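Local coordinates for protein putative secreted endoglycosylceramidase (Rhodococcus hoagii, PDB 6JYZ) that probably hydrolyses the O-glycosidic bond between the sugar and the ceramide of galactosylceramide-type glycolipids, as a family 5 glycoside hydrolase, at residues V347-I355 with G415-G423; A406-G415 with D427-P437. All blocks are in the same frame, centred on the assembly; numbering follows the deposited sequence.

Contact 1. Residues V347-I355 with G415-G423; sequences VDAMNTHRI and GLTEVATEG. With EDO (1,2-ethanediol), chain F.
Asn351 meets Val419 where the last turns of helix 336-353, in the part of the chain that matches glycoside hydrolase family 5, run nearly antiparallel to strand 416-420, an outermost strand of a four-stranded antiparallel sheet; the axes approach to 6.6 Å at 167°. The two side chains cross at about a right angle. Val419 holds CG1 anti to its backbone N (chi1 -178°), which lays that methyl against the Asn351 amide, 3.4 Å from OD1, while CG2 turns to the aliphatic part of Arg354, 4.0 Å from CG. The amide is fixed at both ends: OD1 accepts a hydrogen bond from Arg43, and ND2 donates to water 3, which also bonds Thr421 OG1.

Arg354 follows the helix in a Schellman motif with positive phi. Its chain bends at chi3 (-65°), bringing the guanidinium alongside the strand with Thr417 O over one face; NH1 lies 3.4 Å from that oxygen, at an angle too poor for a hydrogen bond. NH1 instead donates to water 2, in the guanidinium plane. At the other end, water 1 donates to Asp348 OD1 and bonds Thr421 OG1; OD1 also forms a salt bridge with Arg407. An ethanediol, probably from the crystallisation liquor, donates from O1 to Glu418 OE1 and also bonds Arg425.

No direct hydrogen bond joins helix and strand. Asn351 O and Val419 O approach to 3.3 Å as two acceptors, and water 2, 2.9 Å from Asn351 O and suitably placed to bond it, accepts the Val419 N-H, so this surface-lying junction combines a small apolar touch with a hydrated seam.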
loop_
_atom_site.group_PDB
_atom_site.type_symbol
_atom_site.label_atom_id
_atom_site.label_comp_id
_atom_site.label_asym_id
_atom_site.label_seq_id
_atom_site.Cartn_x
_atom_site.Cartn_y
_atom_site.Cartn_z
ATOM N N VAL A 347 7.827 -0.459 13.665
ATOM C CA VAL A 347 9.084 -0.278 12.918
ATOM C C VAL A 347 10.182 -1.244 13.394
ATOM O O VAL A 347 10.914 -1.818 12.578
ATOM C CB VAL A 347 9.501 1.199 12.970
ATOM C CG1 VAL A 347 10.870 1.368 12.264
ATOM C CG2 VAL A 347 8.442 2.078 12.338
ATOM N N ASP A 348 10.236 -1.447 14.726
ATOM C CA ASP A 348 11.199 -2.416 15.222
ATOM C C ASP A 348 10.995 -3.776 14.614
ATOM O O ASP A 348 11.952 -4.453 14.265
ATOM C CB ASP A 348 11.104 -2.583 16.748
ATOM C CG ASP A 348 11.536 -1.392 17.606
ATOM O OD1 ASP A 348 12.030 -0.372 17.085
ATOM O OD2 ASP A 348 11.241 -1.471 18.865
ATOM N N ALA A 349 9.711 -4.193 14.475
ATOM C CA ALA A 349 9.449 -5.509 13.913
ATOM C C ALA A 349 9.735 -5.550 12.388
ATOM O O ALA A 349 10.195 -6.560 11.882
ATOM C CB ALA A 349 7.988 -5.852 14.203
ATOM N N MET A 350 9.493 -4.409 11.677
ATOM C CA MET A 350 9.929 -4.373 10.275
ATOM C C MET A 350 11.429 -4.629 10.139
ATOM O O MET A 350 11.868 -5.218 9.175
ATOM C CB MET A 350 9.570 -3.047 9.592
ATOM C CG MET A 350 8.029 -2.791 9.576
ATOM S SD MET A 350 7.733 -1.053 8.856
ATOM C CE MET A 350 7.678 -1.827 7.565
ATOM N N ASN A 351 12.180 -4.067 11.107
ATOM C CA ASN A 351 13.627 -4.294 11.060
ATOM C C ASN A 351 14.010 -5.717 11.445
ATOM O O ASN A 351 14.772 -6.343 10.699
ATOM C CB ASN A 351 14.294 -3.304 12.012
ATOM C CG ASN A 351 14.268 -1.889 11.548
ATOM O OD1 ASN A 351 14.129 -1.642 10.338
ATOM N ND2 ASN A 351 14.481 -0.944 12.478
ATOM N N THR A 352 13.369 -6.280 12.490
ATOM C CA THR A 352 13.691 -7.652 12.864
ATOM C C THR A 352 13.461 -8.626 11.718
ATOM O O THR A 352 14.192 -9.585 11.508
ATOM C CB THR A 352 12.778 -8.057 14.040
ATOM O OG1 THR A 352 13.107 -7.213 15.148
ATOM C CG2 THR A 352 12.709 -9.545 14.366
ATOM N N HIS A 353 12.355 -8.414 10.947
ATOM C CA HIS A 353 11.994 -9.300 9.862
ATOM C C HIS A 353 12.518 -8.851 8.492
ATOM O O HIS A 353 12.346 -9.529 7.510
ATOM C CB HIS A 353 10.468 -9.473 9.836
ATOM C CG HIS A 353 9.964 -10.134 11.078
ATOM N ND1 HIS A 353 10.205 -11.479 11.351
ATOM C CD2 HIS A 353 9.234 -9.623 12.082
ATOM C CE1 HIS A 353 9.607 -11.743 12.529
ATOM N NE2 HIS A 353 9.039 -10.656 13.003
ATOM N N ARG A 354 13.167 -7.681 8.466
ATOM C CA ARG A 354 13.755 -7.136 7.227
ATOM C C ARG A 354 12.722 -7.006 6.104
ATOM O O ARG A 354 12.944 -7.467 5.003
ATOM C CB ARG A 354 14.983 -7.926 6.765
ATOM C CG ARG A 354 16.032 -8.037 7.885
ATOM C CD ARG A 354 17.307 -8.771 7.389
ATOM N NE ARG A 354 16.968 -10.093 7.078
ATOM C CZ ARG A 354 16.624 -10.916 8.108
ATOM N NH1 ARG A 354 16.669 -10.505 9.352
ATOM N NH2 ARG A 354 16.107 -12.085 7.867
ATOM N N ILE A 355 11.623 -6.323 6.456
ATOM C CA ILE A 355 10.605 -6.063 5.430
ATOM C C ILE A 355 10.407 -4.571 5.268
ATOM O O ILE A 355 10.757 -3.723 6.087
ATOM C CB ILE A 355 9.254 -6.765 5.733
ATOM C CG1 ILE A 355 8.556 -6.132 6.942
ATOM C CG2 ILE A 355 9.461 -8.267 5.852
ATOM C CD1 ILE A 355 7.036 -6.466 6.981
ATOM N N GLY A 415 23.594 -8.578 0.301
ATOM C CA GLY A 415 23.679 -9.633 1.303
ATOM C C GLY A 415 23.284 -9.122 2.668
ATOM O O GLY A 415 23.855 -9.582 3.650
ATOM N N LEU A 416 22.261 -8.261 2.819
ATOM C CA LEU A 416 21.826 -7.800 4.119
ATOM C C LEU A 416 21.464 -8.978 5.005
ATOM O O LEU A 416 20.731 -9.874 4.563
ATOM C CB LEU A 416 20.591 -6.927 3.892
ATOM C CG LEU A 416 20.030 -6.244 5.104
ATOM C CD1 LEU A 416 20.972 -5.172 5.687
ATOM C CD2 LEU A 416 18.688 -5.609 4.725
ATOM N N THR A 417 21.931 -8.968 6.254
ATOM C CA THR A 417 21.592 -10.030 7.205
ATOM C C THR A 417 20.851 -9.521 8.413
ATOM O O THR A 417 20.090 -10.333 8.991
ATOM C CB THR A 417 22.804 -10.877 7.608
ATOM O OG1 THR A 417 23.730 -9.973 8.195
ATOM C CG2 THR A 417 23.424 -11.641 6.448
ATOM N N GLU A 418 21.051 -8.301 8.875
ATOM C CA GLU A 418 20.411 -7.861 10.088
ATOM C C GLU A 418 20.189 -6.370 9.991
ATOM O O GLU A 418 21.056 -5.622 9.513
ATOM C CB GLU A 418 21.344 -8.113 11.279
ATOM C CG GLU A 418 21.473 -9.547 11.692
ATOM C CD GLU A 418 22.297 -9.788 12.959
ATOM O OE1 GLU A 418 22.384 -8.867 13.806
ATOM O OE2 GLU A 418 22.841 -10.915 13.086
ATOM N N VAL A 419 19.062 -5.916 10.489
ATOM C CA VAL A 419 18.698 -4.543 10.593
ATOM C C VAL A 419 18.177 -4.286 11.991
ATOM O O VAL A 419 17.257 -5.013 12.432
ATOM C CB VAL A 419 17.589 -4.159 9.568
ATOM C CG1 VAL A 419 17.264 -2.698 9.660
ATOM C CG2 VAL A 419 18.032 -4.527 8.169
ATOM N N ALA A 420 18.713 -3.304 12.677
ATOM C CA ALA A 420 18.339 -2.975 14.046
ATOM C C ALA A 420 18.330 -1.482 14.205
ATOM O O ALA A 420 18.697 -0.693 13.299
ATOM C CB ALA A 420 19.274 -3.662 15.028
ATOM N N THR A 421 17.856 -0.986 15.365
ATOM C CA THR A 421 17.777 0.428 15.604
ATOM C C THR A 421 19.170 1.101 15.490
ATOM O O THR A 421 19.254 2.170 14.888
ATOM C CB THR A 421 17.164 0.729 16.970
ATOM O OG1 THR A 421 15.826 0.206 16.882
ATOM C CG2 THR A 421 17.055 2.202 17.204
ATOM N N GLU A 422 20.183 0.407 15.946
ATOM C CA GLU A 422 21.560 0.938 15.920
ATOM C C GLU A 422 22.251 0.738 14.596
ATOM O O GLU A 422 23.407 1.167 14.487
ATOM C CB GLU A 422 22.385 0.241 16.993
ATOM C CG GLU A 422 22.352 -1.285 16.917
ATOM C CD GLU A 422 21.221 -2.153 17.564
ATOM O OE1 GLU A 422 19.964 -1.674 17.913
ATOM O OE2 GLU A 422 21.572 -3.384 17.763
ATOM N N GLY A 423 21.695 0.053 13.629
ATOM C CA GLY A 423 22.285 0.006 12.303
ATOM C C GLY A 423 22.108 -1.357 11.686
ATOM O O GLY A 423 21.157 -2.104 11.986
HETATM C C1 EDO F . 22.520 -5.224 13.609
HETATM O O1 EDO F . 23.296 -6.398 13.390
HETATM C C2 EDO F . 23.452 -4.144 13.921
HETATM O O2 EDO F . 24.513 -4.472 14.803
HETATM O O HOH W 1 13.770 1.154 18.527
HETATM O O HOH W 2 17.118 -8.014 11.042
HETATM O O HOH W 3 14.735 -1.757 15.181
#

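Contact 2. Residues A406-G415 with D427-P437; sequences ARAYPRAAPG and DGSGRIEAWYP. With IPA (isopropyl alcohol), chain C.
Segments 406-415 and 427-437 pair antiparallel, with Tyr409 and Trp435 a hydrogen-bonded pair and Pro410 and Ala434 a non-hydrogen-bonded one, interrupted by a classic beta bulge where Arg411 and Ala412 both face Glu433. The pairing sets strand 431-437 beside strand 409-414, which also pairs with strand 38-47. Glu433 O takes a good bond from Ala412 N and a weak one from Arg411 N, and Glu433 N donates to Ala412 O. The first chain turns a corner at the bulge and the second at 429-430; beyond these, Asp427 N bonds Gly415 O.

Pro414 packs against the 429-430 corner, CB 3.4 Å from Ser429 O and CD against Ile432 CG1, the two side chains crossing at about a right angle. On the face that carries Tyr409 and Trp435, the rings meet rim to rim, with Tyr409 CE1 4.0 Å from Trp435 CD1; the Tyr409 hydroxyl bonds Gly78 O. Farther along that face, an isopropanol, probably from the crystallisation liquor, bridges Arg411 and Glu433: its O2 accepts from Arg411 NE and NH2 and donates to Glu433 OE1, whose carboxylate also forms salt bridges with Arg38 and Arg462.

At the far end Ala408 CB packs on Tyr436 CD2 (3.6 Å), and Pro437 lies against Ala406. With CG anti to the backbone N (chi1 162°), the Trp435 indole reaches back to Ala406, where NE1 donates to Ala406 O at 2.8 Å, the oxygen within 6° of the ring plane but the nitrogen 36° out of the carbonyl plane.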
loop_
_atom_site.group_PDB
_atom_site.type_symbol
_atom_site.label_atom_id
_atom_site.label_comp_id
_atom_site.label_asym_id
_atom_site.label_seq_id
_atom_site.Cartn_x
_atom_site.Cartn_y
_atom_site.Cartn_z
ATOM N N ALA A 406 10.369 8.207 9.951
ATOM C CA ALA A 406 11.605 8.721 9.358
ATOM C C ALA A 406 12.856 7.977 9.851
ATOM O O ALA A 406 13.966 8.392 9.470
ATOM C CB ALA A 406 11.725 10.213 9.624
ATOM N N ARG A 407 12.706 6.968 10.674
ATOM C CA ARG A 407 13.878 6.310 11.248
ATOM C C ARG A 407 14.838 5.812 10.195
ATOM O O ARG A 407 14.485 5.360 9.097
ATOM C CB ARG A 407 13.470 5.176 12.182
ATOM C CG ARG A 407 13.014 5.724 13.544
ATOM C CD ARG A 407 12.242 4.723 14.396
ATOM N NE ARG A 407 12.969 3.488 14.569
ATOM C CZ ARG A 407 12.504 2.383 15.210
ATOM N NH1 ARG A 407 11.327 2.444 15.832
ATOM N NH2 ARG A 407 13.191 1.258 15.127
ATOM N N ALA A 408 16.137 5.832 10.535
ATOM C CA ALA A 408 17.208 5.399 9.662
ATOM C C ALA A 408 16.989 3.965 9.186
ATOM O O ALA A 408 16.544 3.073 9.979
ATOM C CB ALA A 408 18.547 5.476 10.452
ATOM N N TYR A 409 17.363 3.667 7.946
ATOM C CA TYR A 409 17.328 2.299 7.440
ATOM C C TYR A 409 18.205 2.172 6.212
ATOM O O TYR A 409 18.397 3.162 5.493
ATOM C CB TYR A 409 15.874 1.823 7.100
ATOM C CG TYR A 409 15.236 2.476 5.877
ATOM C CD1 TYR A 409 14.859 3.801 5.913
ATOM C CD2 TYR A 409 15.073 1.754 4.720
ATOM C CE1 TYR A 409 14.309 4.434 4.790
ATOM C CE2 TYR A 409 14.499 2.362 3.594
ATOM C CZ TYR A 409 14.153 3.694 3.634
ATOM O OH TYR A 409 13.575 4.268 2.506
ATOM N N PRO A 410 18.643 0.975 5.879
ATOM C CA PRO A 410 19.344 0.727 4.611
ATOM C C PRO A 410 18.312 0.580 3.490
ATOM O O PRO A 410 17.455 -0.340 3.526
ATOM C CB PRO A 410 20.117 -0.581 4.846
ATOM C CG PRO A 410 19.246 -1.315 5.897
ATOM C CD PRO A 410 18.641 -0.241 6.766
ATOM N N ARG A 411 18.367 1.444 2.505
ATOM C CA ARG A 411 17.536 1.328 1.306
ATOM C C ARG A 411 17.923 0.129 0.470
ATOM O O ARG A 411 17.064 -0.644 -0.029
ATOM C CB ARG A 411 17.634 2.605 0.458
ATOM C CG ARG A 411 17.141 3.864 1.159
ATOM C CD ARG A 411 17.671 5.099 0.374
ATOM N NE ARG A 411 17.304 5.115 -1.045
ATOM C CZ ARG A 411 16.351 5.869 -1.610
ATOM N NH1 ARG A 411 15.645 6.719 -0.923
ATOM N NH2 ARG A 411 16.160 5.669 -2.892
ATOM N N ALA A 412 19.214 -0.080 0.280
ATOM C CA ALA A 412 19.745 -1.140 -0.545
ATOM C C ALA A 412 21.072 -1.595 0.031
ATOM O O ALA A 412 21.920 -0.722 0.357
ATOM C CB ALA A 412 19.910 -0.691 -1.998
ATOM N N ALA A 413 21.253 -2.897 0.201
ATOM C CA ALA A 413 22.487 -3.373 0.813
ATOM C C ALA A 413 22.764 -4.760 0.335
ATOM O O ALA A 413 21.838 -5.604 0.347
ATOM C CB ALA A 413 22.388 -3.348 2.284
ATOM N N PRO A 414 23.954 -5.094 -0.155
ATOM C CA PRO A 414 24.213 -6.424 -0.692
ATOM C C PRO A 414 24.297 -7.467 0.412
ATOM O O PRO A 414 24.996 -7.288 1.422
ATOM C CB PRO A 414 25.590 -6.292 -1.394
ATOM C CG PRO A 414 26.230 -5.254 -0.633
ATOM C CD PRO A 414 25.158 -4.225 -0.207
ATOM N N GLY A 415 23.594 -8.578 0.301
ATOM C CA GLY A 415 23.679 -9.633 1.303
ATOM C C GLY A 415 23.284 -9.122 2.668
ATOM O O GLY A 415 23.855 -9.582 3.650
ATOM N N ASP A 427 26.680 -9.448 4.393
ATOM C CA ASP A 427 27.840 -10.068 3.760
ATOM C C ASP A 427 27.594 -10.132 2.282
ATOM O O ASP A 427 26.737 -10.967 1.864
ATOM C CB ASP A 427 28.101 -11.446 4.389
ATOM C CG ASP A 427 29.369 -12.111 3.901
ATOM O OD1 ASP A 427 29.912 -11.671 2.922
ATOM O OD2 ASP A 427 29.687 -13.211 4.475
ATOM N N GLY A 428 28.251 -9.268 1.515
ATOM C CA GLY A 428 27.992 -9.268 0.089
ATOM C C GLY A 428 28.837 -8.201 -0.584
ATOM O O GLY A 428 29.577 -7.450 0.082
ATOM N N SER A 429 28.675 -8.125 -1.897
ATOM C CA SER A 429 29.479 -7.219 -2.723
ATOM C C SER A 429 28.576 -6.240 -3.428
ATOM O O SER A 429 27.645 -6.678 -4.100
ATOM C CB SER A 429 30.404 -7.965 -3.716
ATOM O OG SER A 429 31.336 -8.729 -2.952
ATOM N N GLY A 430 28.818 -4.952 -3.279
ATOM C CA GLY A 430 28.064 -3.951 -4.029
ATOM C C GLY A 430 27.912 -2.678 -3.208
ATOM O O GLY A 430 28.506 -2.518 -2.136
ATOM N N ARG A 431 27.118 -1.774 -3.726
ATOM C CA ARG A 431 26.965 -0.456 -3.139
ATOM C C ARG A 431 25.878 -0.417 -2.066
ATOM O O ARG A 431 24.704 -0.775 -2.309
ATOM C CB ARG A 431 26.601 0.553 -4.233
ATOM C CG ARG A 431 26.444 1.975 -3.731
ATOM C CD ARG A 431 26.006 2.898 -4.868
ATOM N NE ARG A 431 27.062 2.917 -5.860
ATOM C CZ ARG A 431 27.807 3.982 -6.125
ATOM N NH1 ARG A 431 27.616 5.114 -5.470
ATOM N NH2 ARG A 431 28.743 3.912 -7.052
ATOM N N ILE A 432 26.241 -0.011 -0.885
ATOM C CA ILE A 432 25.282 0.248 0.184
ATOM C C ILE A 432 24.667 1.607 -0.012
ATOM O O ILE A 432 25.409 2.595 -0.259
ATOM C CB ILE A 432 26.027 0.237 1.533
ATOM C CG1 ILE A 432 26.535 -1.173 1.833
ATOM C CG2 ILE A 432 25.122 0.716 2.662
ATOM C CD1 ILE A 432 27.685 -1.222 2.867
ATOM N N GLU A 433 23.344 1.755 0.158
ATOM C CA GLU A 433 22.693 3.035 0.200
ATOM C C GLU A 433 21.799 3.110 1.408
ATOM O O GLU A 433 20.941 2.201 1.579
ATOM C CB GLU A 433 21.842 3.250 -1.033
ATOM C CG GLU A 433 22.702 3.313 -2.283
ATOM C CD GLU A 433 21.914 3.543 -3.576
ATOM O OE1 GLU A 433 21.010 4.418 -3.600
ATOM O OE2 GLU A 433 22.297 2.939 -4.580
ATOM N N ALA A 434 21.953 4.078 2.279
ATOM C CA ALA A 434 21.179 4.138 3.512
ATOM C C ALA A 434 20.684 5.544 3.776
ATOM O O ALA A 434 21.315 6.545 3.329
ATOM C CB ALA A 434 21.937 3.566 4.672
ATOM N N TRP A 435 19.607 5.664 4.548
ATOM C CA TRP A 435 19.022 6.928 4.980
ATOM C C TRP A 435 19.206 7.128 6.474
ATOM O O TRP A 435 19.035 6.199 7.255
ATOM C CB TRP A 435 17.497 6.834 4.702
ATOM C CG TRP A 435 16.669 7.833 5.443
ATOM C CD1 TRP A 435 15.894 7.616 6.561
ATOM C CD2 TRP A 435 16.532 9.267 5.205
ATOM N NE1 TRP A 435 15.291 8.766 7.009
ATOM C CE2 TRP A 435 15.689 9.803 6.199
ATOM C CE3 TRP A 435 17.027 10.103 4.178
ATOM C CZ2 TRP A 435 15.291 11.154 6.164
ATOM C CZ3 TRP A 435 16.620 11.442 4.169
ATOM C CH2 TRP A 435 15.767 11.944 5.151
ATOM N N TYR A 436 19.438 8.400 6.852
ATOM C CA TYR A 436 19.449 8.799 8.250
ATOM C C TYR A 436 18.688 10.112 8.383
ATOM O O TYR A 436 18.981 11.035 7.618
ATOM C CB TYR A 436 20.881 9.026 8.796
ATOM C CG TYR A 436 21.743 7.797 8.730
ATOM C CD1 TYR A 436 22.398 7.448 7.559
ATOM C CD2 TYR A 436 21.814 6.969 9.822
ATOM C CE1 TYR A 436 23.061 6.250 7.437
ATOM C CE2 TYR A 436 22.520 5.765 9.731
ATOM C CZ TYR A 436 23.121 5.415 8.545
ATOM O OH TYR A 436 23.754 4.206 8.417
ATOM N N PRO A 437 17.737 10.273 9.300
ATOM C CA PRO A 437 16.996 11.533 9.415
ATOM C C PRO A 437 17.759 12.558 10.244
ATOM O O PRO A 437 18.560 12.198 11.114
ATOM C CB PRO A 437 15.723 11.119 10.211
ATOM C CG PRO A 437 16.203 9.951 11.084
ATOM C CD PRO A 437 17.225 9.232 10.206
HETATM C C1 IPA C . 16.800 1.529 -3.198
HETATM C C2 IPA C . 17.965 2.287 -3.843
HETATM C C3 IPA C . 17.667 2.834 -5.201
HETATM O O2 IPA C . 18.297 3.434 -3.052
#

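How the contacts relate
Contacts 1 and 2 lie about 11 Å apart, centre to centre, and share Gly415, the residue at which the chain passes from strand 409-414 to strand 416-420. Their segments alternate along the sequence, and strands 416-420 and 423-428, one from each contact, are neighbours in the same antiparallel sheet. Arg407 of contact 2 ties them directly: its NH2 forms a 2.8 Å salt bridge with Asp348 OD1 of contact 1 and packs near Thr421 OG1, while its CZ lies 3.5 Å from Val347 CG1. Contact 1 joins strand 416-420 to helix 336-353, while contact 2 pairs strand 431-437 with strand 409-414, whose Arg411 and Ala413 backbones bond strand 38-47.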